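Local coordinates for protein beta-galacturonidase (Eisenbergiella tayi, PDB 6NCW) that probably hydrolyses terminal beta-linked galacturonic acid residues, as a glycoside hydrolase of family 2 from a human gut bacterium, at residues 72-84 and 106-119. Residues are numbered along the deposited sequence; the frame is centred on the assembly and turned at random.
Sequences FKGVSHTASVLVD and RPGIHQLEVIADNS
Strands 78-83 and 109-117 run antiparallel, their axes 4.6 Å apart at 164°, with T78, S80 and L82 forming hydrogen-bonded pairs with D117, I115 and E113. The L82-E113 rung is nearly straight in both directions: L82 N to E113 O spans 2.8 Å, and the reverse bond is much the same. Beyond the last rung, D84 ties the ends together with its carboxylate. D84 OD1 accepts a hydrogen bond from H110 ND1 on its syn lone pair at 2.8 Å. The carboxylate and ring planes stand 43° apart. D84 OD2 receives Q111 N at 3.0 Å, on its syn side but out of the carboxylate plane. A long, weak salt bridge to R106 NH2 adds to OD2; that nitrogen bonds I109 O more closely. Two-point anchoring of this kind should fix the carboxylate's rotation, and the nearby arginine would probably favour its charged form.

At the opposite end H77, which follows a cis peptide bond, has CG between its backbone N and carbonyl carbon (chi1 58°), which lays the ring over the D117-N118 backbone. N118 CA makes a CH-pi contact with one ring face, 3.8 Å from the centroid, and NE2 donates in the ring plane to S119 O. D117 O accepts both H77 N and T78 N, and D117 OD1 closes an Asx turn onto S119 N.

On the face carrying V81, V83, L112 and V114, L112 CD1 lies 3.7 Å from V81 CG1, and V114 CG2 meets F72 CE2 at 3.7 Å. F72 belongs to the facing sheet, where its ring also meets F98. Apolar contact between two antiparallel sheets, here of six and four strands, is characteristic of a beta-sandwich, consistent with the N-terminal jelly-roll domain of family 2 glycosidases.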
ATOM      1  N   PHE A  72     -41.334  -3.895  -0.512  1.00 25.28           N
ATOM      2  CA  PHE A  72     -39.986  -3.336  -0.571  1.00 23.91           C
ATOM      3  C   PHE A  72     -39.189  -3.832   0.629  1.00 24.81           C
ATOM      4  O   PHE A  72     -39.569  -3.577   1.778  1.00 24.02           O
ATOM      5  CB  PHE A  72     -40.045  -1.816  -0.604  1.00 23.86           C
ATOM      6  CG  PHE A  72     -40.723  -1.283  -1.835  1.00 27.87           C
ATOM      7  CD1 PHE A  72     -42.108  -1.168  -1.884  1.00 24.76           C
ATOM      8  CD2 PHE A  72     -39.977  -0.932  -2.955  1.00 24.79           C
ATOM      9  CE1 PHE A  72     -42.741  -0.692  -3.036  1.00 26.02           C
ATOM     10  CE2 PHE A  72     -40.610  -0.461  -4.112  1.00 24.77           C
ATOM     11  CZ  PHE A  72     -41.990  -0.345  -4.146  1.00 22.51           C
ATOM     12  N   LYS A  73     -38.095  -4.548   0.367  1.00 20.88           N
ATOM     13  CA  LYS A  73     -37.313  -5.101   1.469  1.00 22.89           C
ATOM     14  C   LYS A  73     -36.369  -4.078   2.096  1.00 22.68           C
ATOM     15  O   LYS A  73     -35.990  -4.241   3.259  1.00 23.54           O
ATOM     16  CB  LYS A  73     -36.514  -6.317   0.998  1.00 23.33           C
ATOM     17  CG  LYS A  73     -37.370  -7.536   0.648  1.00 22.47           C
ATOM     18  CD  LYS A  73     -38.064  -8.117   1.871  1.00 23.65           C
ATOM     19  CE  LYS A  73     -38.782  -9.426   1.499  1.00 27.81           C
ATOM     20  NZ  LYS A  73     -39.507 -10.032   2.648  1.00 29.77           N
ATOM     21  N   GLY A  74     -35.975  -3.046   1.359  1.00 17.41           N
ATOM     22  CA  GLY A  74     -35.273  -1.932   1.955  1.00 17.94           C
ATOM     23  C   GLY A  74     -35.026  -0.811   0.969  1.00 19.68           C
ATOM     24  O   GLY A  74     -34.514  -1.046  -0.124  1.00 19.33           O
ATOM     25  N   VAL A  75     -35.383   0.414   1.340  1.00 20.81           N
ATOM     26  CA  VAL A  75     -35.055   1.607   0.566  1.00 18.50           C
ATOM     27  C   VAL A  75     -34.295   2.550   1.493  1.00 18.16           C
ATOM     28  O   VAL A  75     -34.812   2.927   2.556  1.00 18.65           O
ATOM     29  CB  VAL A  75     -36.309   2.293  -0.006  1.00 22.66           C
ATOM     30  CG1 VAL A  75     -35.916   3.531  -0.809  1.00 18.54           C
ATOM     31  CG2 VAL A  75     -37.157   1.323  -0.866  1.00 16.38           C
ATOM     32  N   SER A  76     -33.078   2.947   1.087  1.00 19.39           N
ATOM     33  CA  SER A  76     -32.208   3.775   1.922  1.00 20.72           C
ATOM     34  C   SER A  76     -32.378   5.257   1.593  1.00 19.94           C
ATOM     35  O   SER A  76     -32.157   5.660   0.449  1.00 24.70           O
ATOM     36  CB  SER A  76     -30.741   3.382   1.728  1.00 20.29           C
ATOM     37  OG  SER A  76     -30.477   2.072   2.188  1.00 21.61           O
ATOM     38  N   HIS A  77     -32.755   6.076   2.584  1.00 22.09           N
ATOM     39  CA  HIS A  77     -33.345   5.629   3.846  1.00 23.66           C
ATOM     40  C   HIS A  77     -34.814   6.105   3.969  1.00 24.97           C
ATOM     41  O   HIS A  77     -35.560   5.624   4.806  1.00 25.87           O
ATOM     42  CB  HIS A  77     -32.521   6.103   5.054  1.00 24.94           C
ATOM     43  CG  HIS A  77     -32.353   7.587   5.163  1.00 21.82           C
ATOM     44  ND1 HIS A  77     -33.417   8.461   5.245  1.00 26.04           N
ATOM     45  CD2 HIS A  77     -31.238   8.347   5.260  1.00 21.77           C
ATOM     46  CE1 HIS A  77     -32.966   9.696   5.363  1.00 24.90           C
ATOM     47  NE2 HIS A  77     -31.644   9.655   5.383  1.00 25.49           N
ATOM     48  N   THR A  78     -35.223   7.036   3.107  1.00 23.00           N
ATOM     49  CA  THR A  78     -36.590   7.540   3.084  1.00 26.27           C
ATOM     50  C   THR A  78     -37.176   7.336   1.691  1.00 23.52           C
ATOM     51  O   THR A  78     -36.554   7.724   0.698  1.00 23.05           O
ATOM     52  CB  THR A  78     -36.599   9.019   3.499  1.00 27.34           C
ATOM     53  OG1 THR A  78     -36.101   9.122   4.849  1.00 27.17           O
ATOM     54  CG2 THR A  78     -38.003   9.620   3.423  1.00 25.14           C
ATOM     55  N   ALA A  79     -38.374   6.740   1.618  1.00 24.55           N
ATOM     56  CA  ALA A  79     -38.971   6.293   0.357  1.00 23.66           C
ATOM     57  C   ALA A  79     -40.333   6.927   0.118  1.00 23.09           C
ATOM     58  O   ALA A  79     -41.109   7.111   1.055  1.00 21.38           O
ATOM     59  CB  ALA A  79     -39.154   4.762   0.337  1.00 19.96           C
ATOM     60  N   SER A  80     -40.624   7.235  -1.147  1.00 27.16           N
ATOM     61  CA  SER A  80     -41.969   7.543  -1.627  1.00 26.09           C
ATOM     62  C   SER A  80     -42.231   6.708  -2.871  1.00 26.15           C
ATOM     63  O   SER A  80     -41.436   6.732  -3.818  1.00 27.24           O
ATOM     64  CB  SER A  80     -42.157   9.024  -1.964  1.00 25.40           C
ATOM     65  OG  SER A  80     -42.036   9.827  -0.816  1.00 35.02           O
ATOM     66  N   VAL A  81     -43.342   5.980  -2.868  1.00 25.23           N
ATOM     67  CA  VAL A  81     -43.695   5.058  -3.939  1.00 29.38           C
ATOM     68  C   VAL A  81     -44.843   5.659  -4.741  1.00 30.63           C
ATOM     69  O   VAL A  81     -45.874   6.038  -4.176  1.00 28.05           O
ATOM     70  CB  VAL A  81     -44.091   3.681  -3.390  1.00 25.68           C
ATOM     71  CG1 VAL A  81     -44.363   2.751  -4.538  1.00 22.71           C
ATOM     72  CG2 VAL A  81     -43.001   3.123  -2.465  1.00 28.34           C
ATOM     73  N   LEU A  82     -44.660   5.752  -6.051  1.00 33.81           N
ATOM     74  CA  LEU A  82     -45.678   6.256  -6.961  1.00 28.40           C
ATOM     75  C   LEU A  82     -45.965   5.183  -7.996  1.00 35.09           C
ATOM     76  O   LEU A  82     -45.032   4.635  -8.597  1.00 32.89           O
ATOM     77  CB  LEU A  82     -45.233   7.540  -7.662  1.00 29.48           C
ATOM     78  CG  LEU A  82     -44.986   8.807  -6.834  1.00 34.59           C
ATOM     79  CD1 LEU A  82     -43.604   8.786  -6.204  1.00 29.59           C
ATOM     80  CD2 LEU A  82     -45.143  10.041  -7.721  1.00 38.25           C
ATOM     81  N   VAL A  83     -47.249   4.882  -8.190  1.00 30.70           N
ATOM     82  CA  VAL A  83     -47.717   3.953  -9.217  1.00 33.51           C
ATOM     83  C   VAL A  83     -48.608   4.741 -10.176  1.00 34.43           C
ATOM     84  O   VAL A  83     -49.546   5.419  -9.738  1.00 33.50           O
ATOM     85  CB  VAL A  83     -48.476   2.765  -8.608  1.00 34.07           C
ATOM     86  CG1 VAL A  83     -49.169   1.955  -9.701  1.00 32.82           C
ATOM     87  CG2 VAL A  83     -47.515   1.876  -7.788  1.00 28.72           C
ATOM     88  N   ASP A  84     -48.282   4.694 -11.469  1.00 32.26           N
ATOM     89  CA  ASP A  84     -48.999   5.458 -12.492  1.00 35.88           C
ATOM     90  C   ASP A  84     -49.100   6.933 -12.119  1.00 32.90           C
ATOM     91  O   ASP A  84     -50.104   7.595 -12.373  1.00 35.64           O
ATOM     92  CB  ASP A  84     -50.388   4.868 -12.748  1.00 39.08           C
ATOM     93  CG  ASP A  84     -50.324   3.431 -13.237  1.00 40.78           C
ATOM     94  OD1 ASP A  84     -51.153   2.605 -12.804  1.00 39.21           O
ATOM     95  OD2 ASP A  84     -49.413   3.129 -14.041  1.00 42.16           O
ATOM     96  N   ARG A 106     -56.381  -1.154 -12.908  1.00 43.83           N
ATOM     97  CA  ARG A 106     -56.667  -1.524 -14.286  1.00 44.63           C
ATOM     98  C   ARG A 106     -55.644  -2.548 -14.783  1.00 48.05           C
ATOM     99  O   ARG A 106     -54.500  -2.566 -14.321  1.00 50.88           O
ATOM    100  CB  ARG A 106     -56.640  -0.287 -15.181  1.00 47.59           C
ATOM    101  CG  ARG A 106     -55.258   0.339 -15.296  1.00 53.76           C
ATOM    102  CD  ARG A 106     -54.863   0.607 -16.748  1.00 55.81           C
ATOM    103  NE  ARG A 106     -53.424   0.853 -16.902  1.00 59.04           N
ATOM    104  CZ  ARG A 106     -52.783   1.903 -16.389  1.00 57.55           C
ATOM    105  NH1 ARG A 106     -53.446   2.809 -15.670  1.00 57.48           N
ATOM    106  NH2 ARG A 106     -51.477   2.046 -16.585  1.00 53.09           N
ATOM    107  N   PRO A 107     -56.030  -3.427 -15.706  1.00 50.63           N
ATOM    108  CA  PRO A 107     -55.059  -4.370 -16.269  1.00 44.83           C
ATOM    109  C   PRO A 107     -54.088  -3.649 -17.190  1.00 45.49           C
ATOM    110  O   PRO A 107     -54.326  -2.521 -17.626  1.00 51.39           O
ATOM    111  CB  PRO A 107     -55.935  -5.364 -17.040  1.00 47.17           C
ATOM    112  CG  PRO A 107     -57.122  -4.550 -17.440  1.00 49.52           C
ATOM    113  CD  PRO A 107     -57.371  -3.597 -16.299  1.00 47.84           C
ATOM    114  N   GLY A 108     -52.964  -4.307 -17.466  1.00 40.73           N
ATOM    115  CA  GLY A 108     -51.989  -3.751 -18.387  1.00 44.20           C
ATOM    116  C   GLY A 108     -50.680  -3.300 -17.761  1.00 44.19           C
ATOM    117  O   GLY A 108     -50.274  -3.800 -16.706  1.00 44.88           O
ATOM    118  N   ILE A 109     -50.013  -2.354 -18.417  1.00 42.35           N
ATOM    119  CA  ILE A 109     -48.674  -1.925 -18.035  1.00 43.09           C
ATOM    120  C   ILE A 109     -48.788  -0.716 -17.116  1.00 44.27           C
ATOM    121  O   ILE A 109     -49.484   0.256 -17.437  1.00 42.33           O
ATOM    122  CB  ILE A 109     -47.827  -1.598 -19.278  1.00 43.15           C
ATOM    123  CG1 ILE A 109     -47.081  -2.835 -19.791  1.00 40.28           C
ATOM    124  CG2 ILE A 109     -46.802  -0.534 -18.948  1.00 40.10           C
ATOM    125  CD1 ILE A 109     -47.955  -3.998 -20.172  1.00 49.16           C
ATOM    126  N   HIS A 110     -48.104  -0.773 -15.974  1.00 36.87           N
ATOM    127  CA  HIS A 110     -48.078   0.324 -15.019  1.00 40.66           C
ATOM    128  C   HIS A 110     -46.665   0.879 -14.866  1.00 38.91           C
ATOM    129  O   HIS A 110     -45.672   0.204 -15.156  1.00 37.02           O
ATOM    130  CB  HIS A 110     -48.617  -0.134 -13.665  1.00 35.76           C
ATOM    131  CG  HIS A 110     -49.966  -0.773 -13.757  1.00 44.31           C
ATOM    132  ND1 HIS A 110     -51.132  -0.039 -13.801  1.00 44.99           N
ATOM    133  CD2 HIS A 110     -50.335  -2.073 -13.850  1.00 43.59           C
ATOM    134  CE1 HIS A 110     -52.163  -0.860 -13.894  1.00 42.57           C
ATOM    135  NE2 HIS A 110     -51.707  -2.099 -13.931  1.00 43.80           N
ATOM    136  N   GLN A 111     -46.586   2.127 -14.407  1.00 33.14           N
ATOM    137  CA  GLN A 111     -45.315   2.783 -14.125  1.00 36.94           C
ATOM    138  C   GLN A 111     -45.086   2.783 -12.620  1.00 36.28           C
ATOM    139  O   GLN A 111     -45.926   3.282 -11.863  1.00 34.35           O
ATOM    140  CB  GLN A 111     -45.291   4.210 -14.662  1.00 34.91           C
ATOM    141  CG  GLN A 111     -45.060   4.295 -16.165  1.00 43.56           C
ATOM    142  CD  GLN A 111     -46.277   3.840 -16.952  1.00 53.90           C
ATOM    143  OE1 GLN A 111     -47.426   4.112 -16.564  1.00 53.50           O
ATOM    144  NE2 GLN A 111     -46.037   3.129 -18.056  1.00 53.86           N
ATOM    145  N   LEU A 112     -43.960   2.215 -12.194  1.00 32.88           N
ATOM    146  CA  LEU A 112     -43.519   2.245 -10.804  1.00 27.61           C
ATOM    147  C   LEU A 112     -42.367   3.231 -10.670  1.00 29.13           C
ATOM    148  O   LEU A 112     -41.393   3.168 -11.433  1.00 27.89           O
ATOM    149  CB  LEU A 112     -43.069   0.863 -10.336  1.00 25.35           C
ATOM    150  CG  LEU A 112     -42.549   0.793  -8.896  1.00 28.63           C
ATOM    151  CD1 LEU A 112     -43.584   1.301  -7.899  1.00 24.94           C
ATOM    152  CD2 LEU A 112     -42.143  -0.635  -8.564  1.00 25.01           C
ATOM    153  N   GLU A 113     -42.479   4.142  -9.715  1.00 26.41           N
ATOM    154  CA  GLU A 113     -41.406   5.088  -9.445  1.00 28.21           C
ATOM    155  C   GLU A 113     -41.201   5.164  -7.945  1.00 28.94           C
ATOM    156  O   GLU A 113     -42.169   5.312  -7.195  1.00 28.18           O
ATOM    157  CB  GLU A 113     -41.699   6.480 -10.006  1.00 27.57           C
ATOM    158  CG  GLU A 113     -40.622   7.513  -9.654  1.00 26.95           C
ATOM    159  CD  GLU A 113     -40.871   8.873 -10.285  1.00 38.54           C
ATOM    160  OE1 GLU A 113     -42.059   9.223 -10.502  1.00 36.78           O
ATOM    161  OE2 GLU A 113     -39.876   9.594 -10.567  1.00 38.07           O
ATOM    162  N   VAL A 114     -39.947   5.044  -7.517  1.00 26.11           N
ATOM    163  CA  VAL A 114     -39.574   5.156  -6.116  1.00 26.05           C
ATOM    164  C   VAL A 114     -38.655   6.360  -5.976  1.00 24.89           C
ATOM    165  O   VAL A 114     -37.635   6.455  -6.671  1.00 25.49           O
ATOM    166  CB  VAL A 114     -38.887   3.881  -5.608  1.00 24.63           C
ATOM    167  CG1 VAL A 114     -38.574   4.002  -4.124  1.00 23.71           C
ATOM    168  CG2 VAL A 114     -39.759   2.684  -5.882  1.00 22.10           C
ATOM    169  N   ILE A 115     -39.033   7.292  -5.108  1.00 23.36           N
ATOM    170  CA  ILE A 115     -38.167   8.408  -4.743  1.00 25.04           C
ATOM    171  C   ILE A 115     -37.427   7.975  -3.481  1.00 25.26           C
ATOM    172  O   ILE A 115     -38.047   7.750  -2.437  1.00 26.28           O
ATOM    173  CB  ILE A 115     -38.956   9.703  -4.508  1.00 27.91           C
ATOM    174  CG1 ILE A 115     -39.985   9.952  -5.623  1.00 24.99           C
ATOM    175  CG2 ILE A 115     -38.002  10.887  -4.374  1.00 26.58           C
ATOM    176  CD1 ILE A 115     -39.360  10.259  -6.945  1.00 25.24           C
ATOM    177  N   ALA A 116     -36.111   7.822  -3.585  1.00 24.08           N
ATOM    178  CA  ALA A 116     -35.263   7.479  -2.450  1.00 23.06           C
ATOM    179  C   ALA A 116     -34.493   8.709  -2.014  1.00 24.05           C
ATOM    180  O   ALA A 116     -34.049   9.503  -2.849  1.00 26.75           O
ATOM    181  CB  ALA A 116     -34.278   6.359  -2.799  1.00 18.52           C
ATOM    182  N   ASP A 117     -34.305   8.840  -0.706  1.00 24.55           N
ATOM    183  CA  ASP A 117     -33.710  10.023  -0.112  1.00 22.68           C
ATOM    184  C   ASP A 117     -32.809   9.598   1.043  1.00 21.89           C
ATOM    185  O   ASP A 117     -33.263   8.883   1.936  1.00 22.13           O
ATOM    186  CB  ASP A 117     -34.817  10.960   0.381  1.00 21.30           C
ATOM    187  CG  ASP A 117     -34.287  12.271   0.895  1.00 27.07           C
ATOM    188  OD1 ASP A 117     -33.059  12.528   0.769  1.00 27.80           O
ATOM    189  OD2 ASP A 117     -35.105  13.054   1.418  1.00 31.18           O
ATOM    190  N   ASN A 118     -31.539  10.026   1.018  1.00 23.96           N
ATOM    191  CA  ASN A 118     -30.601   9.756   2.108  1.00 25.82           C
ATOM    192  C   ASN A 118     -30.159  11.033   2.833  1.00 25.56           C
ATOM    193  O   ASN A 118     -29.160  11.017   3.571  1.00 24.81           O
ATOM    194  CB  ASN A 118     -29.389   8.950   1.598  1.00 21.88           C
ATOM    195  CG  ASN A 118     -28.467   9.736   0.670  1.00 23.98           C
ATOM    196  OD1 ASN A 118     -28.752  10.869   0.273  1.00 26.70           O
ATOM    197  ND2 ASN A 118     -27.349   9.110   0.301  1.00 21.61           N
ATOM    198  N   SER A 119     -30.893  12.130   2.647  1.00 25.97           N
ATOM    199  CA  SER A 119     -30.591  13.390   3.318  1.00 21.55           C
ATOM    200  C   SER A 119     -30.616  13.231   4.830  1.00 24.73           C
ATOM    201  O   SER A 119     -31.417  12.474   5.387  1.00 22.89           O
ATOM    202  CB  SER A 119     -31.611  14.469   2.937  1.00 23.22           C
ATOM    203  OG  SER A 119     -31.599  14.737   1.545  1.00 31.10           O
TER
HETATM  204  O   HOH W   1     -38.584   9.968  -0.393  1.00 32.91           O
HETATM  205  O   HOH W   2     -45.498   6.152 -11.077  1.00 30.93           O